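Local coordinates for transcriptional regulator containing CBS domains (Streptococcus pneumoniae, PDB 6UOF), which probably senses a small ligand, perhaps an adenosine nucleotide, through its paired CBS domains, which form this chain, and so helps to regulate transcription, at residues Y15-E20 against P40-H45; Q46-V51 against Q105-V110; L74-L79 against M97-R102; R89-D94 against V111-V116. All coordinates share one frame; numbering follows the deposited sequence.

Contact 1 (Y15-E20 against P40-H45)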
# COMPACT_ATOMS: atom_id res chain seq x y z
N TYR A 15 1.00 -1.04 9.51
CA TYR A 15 1.92 -1.12 8.35
C TYR A 15 2.47 0.25 7.95
O TYR A 15 3.68 0.39 7.64
CB TYR A 15 1.20 -1.76 7.17
CG TYR A 15 2.10 -1.85 5.97
CD1 TYR A 15 3.01 -2.87 5.82
CD2 TYR A 15 2.08 -0.85 5.00
CE1 TYR A 15 3.87 -2.93 4.74
CE2 TYR A 15 2.92 -0.90 3.90
CZ TYR A 15 3.82 -1.95 3.77
OH TYR A 15 4.67 -2.00 2.70
N GLY A 16 1.60 1.25 7.95
CA GLY A 16 1.98 2.60 7.51
C GLY A 16 1.15 3.07 6.33
O GLY A 16 0.77 2.26 5.47
N PHE A 17 0.92 4.37 6.27
CA PHE A 17 0.23 4.96 5.11
C PHE A 17 0.66 6.41 5.03
O PHE A 17 1.13 6.99 6.02
CB PHE A 17 -1.30 4.86 5.23
CG PHE A 17 -1.87 5.73 6.32
CD1 PHE A 17 -1.87 5.32 7.64
CD2 PHE A 17 -2.40 6.97 6.01
CE1 PHE A 17 -2.38 6.14 8.64
CE2 PHE A 17 -2.92 7.79 7.00
CZ PHE A 17 -2.90 7.37 8.31
N LEU A 18 0.49 6.98 3.84
CA LEU A 18 0.76 8.43 3.65
C LEU A 18 -0.49 9.14 3.14
O LEU A 18 -1.38 8.49 2.60
CB LEU A 18 1.91 8.60 2.67
CG LEU A 18 3.28 8.37 3.32
CD1 LEU A 18 4.28 7.81 2.35
CD2 LEU A 18 3.80 9.63 3.99
N ARG A 19 -0.54 10.43 3.43
CA ARG A 19 -1.62 11.29 2.89
C ARG A 19 -1.06 11.99 1.66
O ARG A 19 0.17 12.27 1.61
CB ARG A 19 -2.10 12.26 3.97
CG ARG A 19 -2.76 11.53 5.13
CD ARG A 19 -3.41 12.46 6.15
NE ARG A 19 -4.30 11.77 7.11
CZ ARG A 19 -3.96 11.36 8.32
NH1 ARG A 19 -4.83 10.69 9.06
NH2 ARG A 19 -2.74 11.59 8.80
N GLU A 20 -1.93 12.30 0.69
CA GLU A 20 -1.39 12.87 -0.57
C GLU A 20 -0.79 14.26 -0.29
O GLU A 20 0.05 14.71 -1.11
CB GLU A 20 -2.45 12.78 -1.66
CG GLU A 20 -3.55 13.77 -1.48
CD GLU A 20 -4.57 13.87 -2.60
OE1 GLU A 20 -4.49 13.11 -3.57
OE2 GLU A 20 -5.44 14.72 -2.48
N PRO A 40 0.47 2.75 0.71
CA PRO A 40 -0.71 3.33 0.06
C PRO A 40 -0.80 4.81 0.44
O PRO A 40 -0.39 5.22 1.51
CB PRO A 40 -1.88 2.55 0.67
CG PRO A 40 -1.38 2.15 2.06
CD PRO A 40 0.11 1.90 1.87
N VAL A 41 -1.39 5.58 -0.47
CA VAL A 41 -1.62 7.03 -0.27
C VAL A 41 -3.12 7.32 -0.32
O VAL A 41 -3.78 6.87 -1.26
CB VAL A 41 -0.89 7.85 -1.34
CG1 VAL A 41 -1.02 9.32 -1.01
CG2 VAL A 41 0.57 7.45 -1.46
N ILE A 42 -3.60 8.08 0.67
CA ILE A 42 -5.04 8.43 0.71
C ILE A 42 -5.25 9.94 0.57
O ILE A 42 -4.40 10.73 0.95
CB ILE A 42 -5.70 7.94 2.02
CG1 ILE A 42 -5.05 8.55 3.26
CG2 ILE A 42 -5.73 6.43 2.04
CD1 ILE A 42 -5.80 8.29 4.56
N ASN A 43 -6.42 10.28 0.06
CA ASN A 43 -6.81 11.71 0.02
C ASN A 43 -7.60 12.04 1.30
O ASN A 43 -7.74 11.17 2.20
CB ASN A 43 -7.56 12.06 -1.27
CG ASN A 43 -8.91 11.39 -1.39
OD1 ASN A 43 -9.41 10.81 -0.43
ND2 ASN A 43 -9.51 11.49 -2.57
N GLN A 44 -8.13 13.26 1.36
CA GLN A 44 -8.84 13.73 2.58
C GLN A 44 -10.21 13.04 2.74
O GLN A 44 -10.85 13.26 3.79
CB GLN A 44 -8.99 15.25 2.57
CG GLN A 44 -9.90 15.77 1.47
CD GLN A 44 -9.97 17.28 1.46
OE1 GLN A 44 -10.16 17.95 2.48
NE2 GLN A 44 -9.88 17.86 0.27
N HIS A 45 -10.62 12.23 1.77
CA HIS A 45 -11.86 11.41 1.82
C HIS A 45 -11.49 9.96 2.20
O HIS A 45 -12.38 9.10 2.20
CB HIS A 45 -12.58 11.46 0.48
CG HIS A 45 -12.86 12.85 0.03
ND1 HIS A 45 -13.88 13.59 0.56
CD2 HIS A 45 -12.22 13.63 -0.87
CE1 HIS A 45 -13.87 14.79 0.00
NE2 HIS A 45 -12.87 14.84 -0.88
O HOH W 1 -6.81 11.68 5.39
O HOH W 2 -6.65 15.23 -0.12
O HOH W 3 -7.98 13.36 -4.32
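Leu-18 and Glu-20 lend their backbone N-H groups, and Leu-18 its carbonyl, to a short parallel ladder with Pro-40 and Ile-42. The N-H of Leu-18 runs almost straight to Pro-40 O (3.0 Å, 177° at the hydrogen), Ile-42 N returns a bond to Leu-18 O, and Glu-20 N closes the ladder on Ile-42 O at 2.9 Å. Proline is tolerated here because this ladder uses the carbonyl of Pro-40 and asks no N-H of it.

These strands, 18-19 and 39-42, are joined by helix 24-34 as a beta-alpha-beta unit of the first CBS domain. Gly-16, with positive phi just after the short helix 12-15, makes the turn into strand 18-19.

Apolar packing differs on the two faces. On one, Ile-42 directs CG1 between its own backbone N and carbonyl carbon (chi1 60°), which carries CD1 to Phe-17 CE2 at 3.8 Å. The Phe-17 ring turns its edge, through CE2, to one face of the Arg-19 guanidinium, while the arginine's aliphatic stem runs beside Ile-42. On the other, shared by Leu-18 and Val-41, Val-41 CG1 meets Glu-20 CB at 3.8 Å.

Among the polar groups, Glu-20 and Asn-43 lie side by side, carboxylate and amide planes 80° apart; one water accepts from Asn-43 ND2 and donates weakly to Glu-20 OE2. Asn-43 OD1 takes the N-H of His-45 in an Asx turn.

Contact 2 (Q46-V51 against Q105-V110)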
# COMPACT_ATOMS: atom_id res chain seq x y z
N GLN A 46 -10.22 9.72 2.50
CA GLN A 46 -9.67 8.40 2.92
C GLN A 46 -9.61 7.42 1.73
O GLN A 46 -9.38 6.23 1.96
CB GLN A 46 -10.47 7.76 4.06
CG GLN A 46 -10.96 8.74 5.11
CD GLN A 46 -9.89 9.66 5.64
OE1 GLN A 46 -8.80 9.23 6.02
NE2 GLN A 46 -10.22 10.94 5.74
N VAL A 47 -9.82 7.92 0.51
CA VAL A 47 -9.81 7.06 -0.70
C VAL A 47 -8.36 6.85 -1.15
O VAL A 47 -7.55 7.78 -1.11
CB VAL A 47 -10.68 7.68 -1.82
CG1 VAL A 47 -10.51 6.97 -3.16
CG2 VAL A 47 -12.14 7.69 -1.43
N VAL A 48 -8.05 5.62 -1.54
CA VAL A 48 -6.69 5.33 -2.06
C VAL A 48 -6.55 6.02 -3.43
O VAL A 48 -7.36 5.74 -4.32
CB VAL A 48 -6.46 3.82 -2.16
CG1 VAL A 48 -5.13 3.50 -2.84
CG2 VAL A 48 -6.52 3.18 -0.79
N VAL A 49 -5.54 6.88 -3.56
CA VAL A 49 -5.33 7.65 -4.82
C VAL A 49 -4.01 7.25 -5.49
O VAL A 49 -3.75 7.74 -6.60
CB VAL A 49 -5.38 9.16 -4.54
CG1 VAL A 49 -6.80 9.60 -4.20
CG2 VAL A 49 -4.41 9.58 -3.45
N GLY A 50 -3.21 6.41 -4.84
CA GLY A 50 -1.93 5.99 -5.42
C GLY A 50 -1.13 5.20 -4.41
O GLY A 50 -1.63 4.91 -3.30
N VAL A 51 0.08 4.83 -4.81
CA VAL A 51 1.04 4.15 -3.92
C VAL A 51 2.38 4.87 -4.07
O VAL A 51 2.65 5.44 -5.16
CB VAL A 51 1.15 2.65 -4.25
CG1 VAL A 51 -0.12 1.88 -3.92
CG2 VAL A 51 1.56 2.41 -5.69
N GLN A 105 -13.68 2.23 -1.87
CA GLN A 105 -12.25 2.48 -2.19
C GLN A 105 -11.50 3.20 -1.06
O GLN A 105 -10.36 3.61 -1.29
CB GLN A 105 -12.12 3.19 -3.54
CG GLN A 105 -12.94 2.54 -4.65
CD GLN A 105 -12.54 1.10 -4.87
OE1 GLN A 105 -11.44 0.82 -5.34
NE2 GLN A 105 -13.43 0.17 -4.56
N THR A 106 -12.07 3.26 0.14
CA THR A 106 -11.31 3.83 1.29
C THR A 106 -10.37 2.77 1.88
O THR A 106 -10.67 1.54 1.80
CB THR A 106 -12.24 4.42 2.37
OG1 THR A 106 -13.11 3.39 2.85
CG2 THR A 106 -13.03 5.60 1.85
N LEU A 107 -9.25 3.23 2.42
CA LEU A 107 -8.17 2.32 2.88
C LEU A 107 -8.49 1.59 4.19
O LEU A 107 -8.86 2.25 5.18
CB LEU A 107 -6.89 3.14 3.07
CG LEU A 107 -5.64 2.33 3.44
CD1 LEU A 107 -5.24 1.39 2.31
CD2 LEU A 107 -4.49 3.25 3.78
N LEU A 108 -8.24 0.28 4.19
CA LEU A 108 -8.29 -0.57 5.40
C LEU A 108 -6.86 -0.91 5.83
O LEU A 108 -6.59 -1.01 7.05
CB LEU A 108 -9.07 -1.85 5.11
CG LEU A 108 -10.57 -1.66 4.93
CD1 LEU A 108 -11.20 -2.94 4.41
CD2 LEU A 108 -11.22 -1.20 6.22
N GLY A 109 -5.97 -1.18 4.87
CA GLY A 109 -4.61 -1.59 5.23
C GLY A 109 -3.93 -2.18 4.03
O GLY A 109 -4.23 -1.76 2.90
N VAL A 110 -3.03 -3.13 4.25
CA VAL A 110 -2.28 -3.75 3.12
C VAL A 110 -2.11 -5.24 3.33
O VAL A 110 -2.21 -5.72 4.48
CB VAL A 110 -0.88 -3.13 2.97
CG1 VAL A 110 -0.90 -1.61 2.88
CG2 VAL A 110 0.07 -3.60 4.06
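Val-47 and Thr-106 sit opposite each other at a single backbone bridge, their CA atoms 4.1 Å apart. The bonds come from the residues on either side: Leu-107 N gives its hydrogen to Gln-46 O (3.0 Å), and Val-48 N gives its own to Gln-105 O (3.1 Å, 171°).

Beta-branched valine and threonine suit this place by bringing methyls close to the bridged backbone. Val-48 holds CG2 beside its backbone N, with CG1 anti to that N (chi1 174°), a rotation that places CG2 against Leu-107 CD1 at 3.8 Å. Val-47 meets Thr-106 methyl to methyl, CG2 to CG2 at 4.0 Å, the side chains crossing at about a right angle.

A second shell fixes these groups. The hydroxyl of Thr-106 hydrogen-bonds with Asn-104 and Arg-102, which leaves its methyl for the apolar contact; Gln-105 NE2 bonds to Ser-103 O, and Val-47 N to Asn-43 OD1. Leu-108 and Gly-109 form a classic beta bulge opposite Val-100.

The contact thus links the two CBS domains where strands 48-52 and 107-112 begin, with Leu-107 reaching Pro-40 and Ile-42 of strand 39-42 and Val-48 reaching Val-101 of strand 97-101.

Contact 3 (L74-L79 against M97-R102)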
# COMPACT_ATOMS: atom_id res chain seq x y z
N LEU A 74 -3.56 0.34 -9.26
CA LEU A 74 -4.59 -0.35 -10.09
C LEU A 74 -5.01 -1.67 -9.42
O LEU A 74 -6.17 -2.09 -9.60
CB LEU A 74 -3.99 -0.64 -11.47
CG LEU A 74 -4.89 -1.44 -12.41
CD1 LEU A 74 -6.14 -0.64 -12.78
CD2 LEU A 74 -4.14 -1.85 -13.67
N PHE A 75 -4.06 -2.33 -8.74
CA PHE A 75 -4.36 -3.59 -8.03
C PHE A 75 -4.77 -3.26 -6.60
O PHE A 75 -3.95 -2.75 -5.83
CB PHE A 75 -3.17 -4.55 -8.12
CG PHE A 75 -3.40 -5.92 -7.53
CD1 PHE A 75 -4.65 -6.51 -7.53
CD2 PHE A 75 -2.32 -6.66 -7.07
CE1 PHE A 75 -4.84 -7.78 -7.00
CE2 PHE A 75 -2.50 -7.93 -6.56
CZ PHE A 75 -3.76 -8.49 -6.53
N LEU A 76 -6.05 -3.50 -6.32
CA LEU A 76 -6.66 -3.29 -4.99
C LEU A 76 -7.44 -4.54 -4.63
O LEU A 76 -7.99 -5.18 -5.55
CB LEU A 76 -7.60 -2.08 -5.04
CG LEU A 76 -6.95 -0.76 -5.41
CD1 LEU A 76 -7.99 0.31 -5.72
CD2 LEU A 76 -6.00 -0.28 -4.32
N VAL A 77 -7.45 -4.90 -3.36
CA VAL A 77 -8.24 -6.08 -2.92
C VAL A 77 -9.17 -5.69 -1.77
O VAL A 77 -9.02 -4.59 -1.21
CB VAL A 77 -7.29 -7.24 -2.52
CG1 VAL A 77 -6.41 -7.65 -3.69
CG2 VAL A 77 -6.47 -6.88 -1.30
N GLY A 78 -10.11 -6.58 -1.48
CA GLY A 78 -11.04 -6.43 -0.35
C GLY A 78 -10.85 -7.55 0.66
O GLY A 78 -10.13 -8.53 0.36
N LEU A 79 -11.53 -7.43 1.80
CA LEU A 79 -11.42 -8.46 2.87
C LEU A 79 -11.82 -9.85 2.35
O LEU A 79 -11.20 -10.83 2.81
CB LEU A 79 -12.31 -8.03 4.05
CG LEU A 79 -11.88 -6.75 4.77
CD1 LEU A 79 -12.86 -6.39 5.88
CD2 LEU A 79 -10.48 -6.86 5.33
N MSE A 97 3.44 -5.40 -2.18
CA MSE A 97 2.38 -4.88 -1.25
C MSE A 97 1.16 -4.58 -2.10
O MSE A 97 1.32 -4.16 -3.24
CB MSE A 97 2.91 -3.60 -0.59
CG MSE A 97 1.98 -2.85 0.35
SE MSE A 97 0.77 -1.62 -0.57
CE MSE A 97 1.80 -0.18 -1.38
N VAL A 98 -0.03 -4.86 -1.59
CA VAL A 98 -1.28 -4.52 -2.26
C VAL A 98 -2.20 -3.85 -1.25
O VAL A 98 -2.42 -4.37 -0.15
CB VAL A 98 -1.97 -5.75 -2.88
CG1 VAL A 98 -3.21 -5.35 -3.66
CG2 VAL A 98 -1.02 -6.54 -3.75
N PRO A 99 -2.76 -2.66 -1.57
CA PRO A 99 -3.71 -2.04 -0.65
C PRO A 99 -5.03 -2.80 -0.54
O PRO A 99 -5.52 -3.37 -1.51
CB PRO A 99 -3.96 -0.66 -1.27
CG PRO A 99 -2.80 -0.44 -2.22
CD PRO A 99 -2.51 -1.83 -2.76
N VAL A 100 -5.58 -2.79 0.68
CA VAL A 100 -6.89 -3.42 0.98
C VAL A 100 -7.89 -2.28 1.18
O VAL A 100 -7.60 -1.40 2.00
CB VAL A 100 -6.80 -4.31 2.23
CG1 VAL A 100 -8.13 -4.98 2.54
CG2 VAL A 100 -5.70 -5.35 2.09
N VAL A 101 -9.02 -2.34 0.48
CA VAL A 101 -10.01 -1.22 0.53
C VAL A 101 -11.42 -1.75 0.76
O VAL A 101 -11.72 -2.91 0.45
CB VAL A 101 -9.96 -0.39 -0.77
CG1 VAL A 101 -8.62 0.27 -0.96
CG2 VAL A 101 -10.38 -1.19 -1.99
N ARG A 102 -12.25 -0.85 1.27
CA ARG A 102 -13.71 -1.09 1.33
C ARG A 102 -14.28 -0.93 -0.08
O ARG A 102 -13.57 -0.48 -0.99
CB ARG A 102 -14.36 -0.06 2.25
CG ARG A 102 -13.84 -0.07 3.68
CD ARG A 102 -14.71 0.86 4.53
NE ARG A 102 -14.28 0.91 5.92
CZ ARG A 102 -13.32 1.70 6.41
NH1 ARG A 102 -12.64 2.51 5.62
NH2 ARG A 102 -13.03 1.65 7.70
O HOH W 4 -13.17 -4.96 1.79
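Val-98 drives both of its methyls against Phe-75, and here the packing is tight. Val-98 CG1 stands over one face of the Phe-75 ring, 3.9 Å from its centroid and 15° off the normal, a CH-pi contact; Val-98 CG2 reaches Phe-75 CE2 at 3.5 Å. With chi1 at -176°, Val-98 has CG1 anti to its backbone N and CG2 beside that N, which puts CG1 over the face and CG2 above and beyond the CD2-CE2 rim. An edge-to-face partner, Phe-95, confines the aromatic group. Val-77 continues this buried layer, its CG1 meeting Val-98 CG1 and its CG2 meeting Val-100 CG2 at 3.8 Å. Beta-branched residues suit such a layer, each offering two methyls close to an extended backbone.

Segment 74-79 forms no regular strand, yet it runs beside strand 97-101 in the second CBS domain and makes a single bridge between Val-77 and Val-100. Val-77 N donates to Pro-99 O at 3.1 Å, and Val-77 O accepts from Val-101 N at 2.8 Å, so both polar backbone atoms of this buried valine are paired. Helix 83-93 lies against the same layer through Val-86 on Val-77 and Met-90 on Val-98.

Toward Gly-78 and Leu-79 the two backbones draw apart. A water takes the place of a direct backbone bond there, accepting from Leu-79 N and donating to Val-101 O at 2.8 Å, while Leu-79 CD2 touches Val-100 CG1 at 4.1 Å. The flank of the partly exposed Leu-76 lies nearer solvent but stays in contact, Leu-76 CD2 resting on Pro-99 CB at 3.7 Å.

Contact 4 (R89-D94 against V111-V116)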
# COMPACT_ATOMS: atom_id res chain seq x y z
N ARG A 89 -1.27 -12.90 -8.89
CA ARG A 89 -0.96 -11.58 -9.49
C ARG A 89 0.31 -10.98 -8.90
O ARG A 89 1.09 -10.35 -9.62
CB ARG A 89 -2.16 -10.65 -9.35
CG ARG A 89 -1.99 -9.36 -10.13
CD ARG A 89 -3.28 -8.61 -10.29
NE ARG A 89 -3.05 -7.32 -10.92
CZ ARG A 89 -4.00 -6.43 -11.18
NH1 ARG A 89 -5.26 -6.71 -10.87
NH2 ARG A 89 -3.70 -5.28 -11.76
N MSE A 90 0.55 -11.15 -7.60
CA MSE A 90 1.76 -10.62 -7.01
C MSE A 90 2.99 -11.27 -7.67
O MSE A 90 3.99 -10.60 -7.89
CB MSE A 90 1.75 -10.82 -5.49
CG MSE A 90 0.62 -10.08 -4.78
SE MSE A 90 0.84 -10.04 -2.82
CE MSE A 90 2.18 -8.63 -2.58
N ILE A 91 2.89 -12.57 -7.98
CA ILE A 91 4.01 -13.26 -8.62
C ILE A 91 4.14 -12.79 -10.08
O ILE A 91 5.27 -12.43 -10.51
CB ILE A 91 3.83 -14.78 -8.52
CG1 ILE A 91 4.06 -15.27 -7.09
CG2 ILE A 91 4.75 -15.52 -9.50
CD1 ILE A 91 3.44 -16.60 -6.78
N ALA A 92 3.03 -12.80 -10.82
CA ALA A 92 3.10 -12.48 -12.26
C ALA A 92 3.56 -11.04 -12.49
O ALA A 92 4.28 -10.82 -13.47
CB ALA A 92 1.74 -12.71 -12.90
N GLU A 93 3.15 -10.10 -11.62
CA GLU A 93 3.40 -8.64 -11.82
C GLU A 93 4.44 -8.08 -10.82
O GLU A 93 4.66 -6.86 -10.83
CB GLU A 93 2.06 -7.91 -11.78
CG GLU A 93 1.12 -8.38 -12.88
CD GLU A 93 -0.27 -7.77 -12.90
OE1 GLU A 93 -0.48 -6.73 -12.26
OE2 GLU A 93 -1.15 -8.37 -13.54
N ASP A 94 5.04 -8.95 -10.02
CA ASP A 94 6.14 -8.63 -9.07
C ASP A 94 5.73 -7.53 -8.09
O ASP A 94 6.39 -6.49 -8.00
CB ASP A 94 7.45 -8.33 -9.79
CG ASP A 94 8.66 -8.53 -8.90
OD1 ASP A 94 8.71 -9.56 -8.18
OD2 ASP A 94 9.54 -7.65 -8.91
N VAL A 111 -1.85 -5.96 2.25
CA VAL A 111 -1.35 -7.36 2.33
C VAL A 111 0.08 -7.33 1.78
O VAL A 111 0.34 -6.64 0.76
CB VAL A 111 -2.21 -8.40 1.59
CG1 VAL A 111 -3.58 -8.49 2.19
CG2 VAL A 111 -2.29 -8.17 0.10
N THR A 112 0.98 -8.01 2.47
CA THR A 112 2.40 -8.02 2.03
C THR A 112 2.72 -9.34 1.33
O THR A 112 2.12 -10.39 1.67
CB THR A 112 3.38 -7.81 3.18
OG1 THR A 112 3.33 -9.00 3.97
CG2 THR A 112 3.08 -6.57 4.01
N ARG A 113 3.70 -9.30 0.44
CA ARG A 113 4.14 -10.50 -0.32
C ARG A 113 4.61 -11.59 0.64
O ARG A 113 4.21 -12.75 0.47
CB ARG A 113 5.26 -10.10 -1.28
CG ARG A 113 5.70 -11.23 -2.20
CD ARG A 113 6.93 -10.78 -2.98
NE ARG A 113 7.30 -11.83 -3.92
CZ ARG A 113 6.93 -11.89 -5.20
NH1 ARG A 113 6.17 -10.95 -5.74
NH2 ARG A 113 7.29 -12.92 -5.94
N ARG A 114 5.42 -11.23 1.64
CA ARG A 114 5.96 -12.28 2.55
C ARG A 114 4.80 -13.00 3.26
O ARG A 114 4.84 -14.23 3.38
CB ARG A 114 6.90 -11.67 3.58
CG ARG A 114 7.76 -12.70 4.30
CD ARG A 114 8.29 -12.29 5.66
NE ARG A 114 7.39 -12.69 6.74
CZ ARG A 114 6.41 -11.95 7.25
NH1 ARG A 114 6.16 -10.73 6.80
NH2 ARG A 114 5.67 -12.43 8.24
N ASP A 115 3.79 -12.26 3.72
CA ASP A 115 2.69 -12.95 4.43
C ASP A 115 1.92 -13.85 3.47
O ASP A 115 1.55 -14.96 3.87
CB ASP A 115 1.77 -11.92 5.10
CG ASP A 115 2.41 -11.21 6.28
OD1 ASP A 115 3.29 -11.82 6.93
OD2 ASP A 115 1.99 -10.08 6.58
N VAL A 116 1.69 -13.39 2.25
CA VAL A 116 0.91 -14.19 1.27
C VAL A 116 1.69 -15.46 0.91
O VAL A 116 1.13 -16.55 0.87
CB VAL A 116 0.58 -13.35 0.03
CG1 VAL A 116 0.09 -14.21 -1.13
CG2 VAL A 116 -0.42 -12.25 0.35
O HOH W 5 7.22 -12.00 -8.64
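Met-90, present as selenomethionine, and Arg-113 reach past each other in opposite directions. In the conformer described, the methionine chain bends at its last torsion (chi3 78°), turning Met-90 CE in against the first turn of helix 113-118, 3.4 Å from Arg-113 N and 3.7 Å from Arg-113 CB. Its selenium then lies 4.1 Å from Val-116 CG2, the two side chains crossing at a slant. A long, flexible, unbranched residue suits the junction between helix 83-93 and helix 113-118.

Arg-113 answers with a chain extended from CG to NE that carries its guanidinium to the end of helix 83-93. There Arg-113 NH1 gives a bent hydrogen bond to Met-90 O (3.1 Å, 135°), coming from above the carbonyl plane, and a further one to Phe-95 O. Ile-91 CG1 approaches NH2 roughly crosswise. One water donates to Ile-91 O and Asp-94 OD1 and accepts from Arg-113 NH2.

The carboxylate of Asp-94, at the Schellman motif ending the helix, is turned 70° from the guanidinium; Asp-94 OD1 stands 3.8 Å from Arg-113 NH1, a long salt bridge. Because this oxygen lies well out of the guanidinium plane, no N-H points at it and the pair acts by charge alone; the positive group would also complement the carbonyl-rich C-terminal end of the helix.

Overall arrangement
The four contacts divide between the two CBS domains. Contact 1 lies in the first and contacts 3 and 4 in the second, while contact 2 joins them, its centre 6 Å from that of contact 1 and 8 Å from that of contact 3. Contact 1 closes early in the chain; contact 3 then falls between the two segments of contact 2, and contact 4 alternates with both. Strands 39-42 and 48-52 tie contacts 1 and 2 into one sheet, strands 97-101 and 107-112 tie 2 and 3 into another, and strand 107-112 runs on into contact 4, about 21 Å from contact 1 between centres. Such paired domains are consistent with a ligand-sensing module.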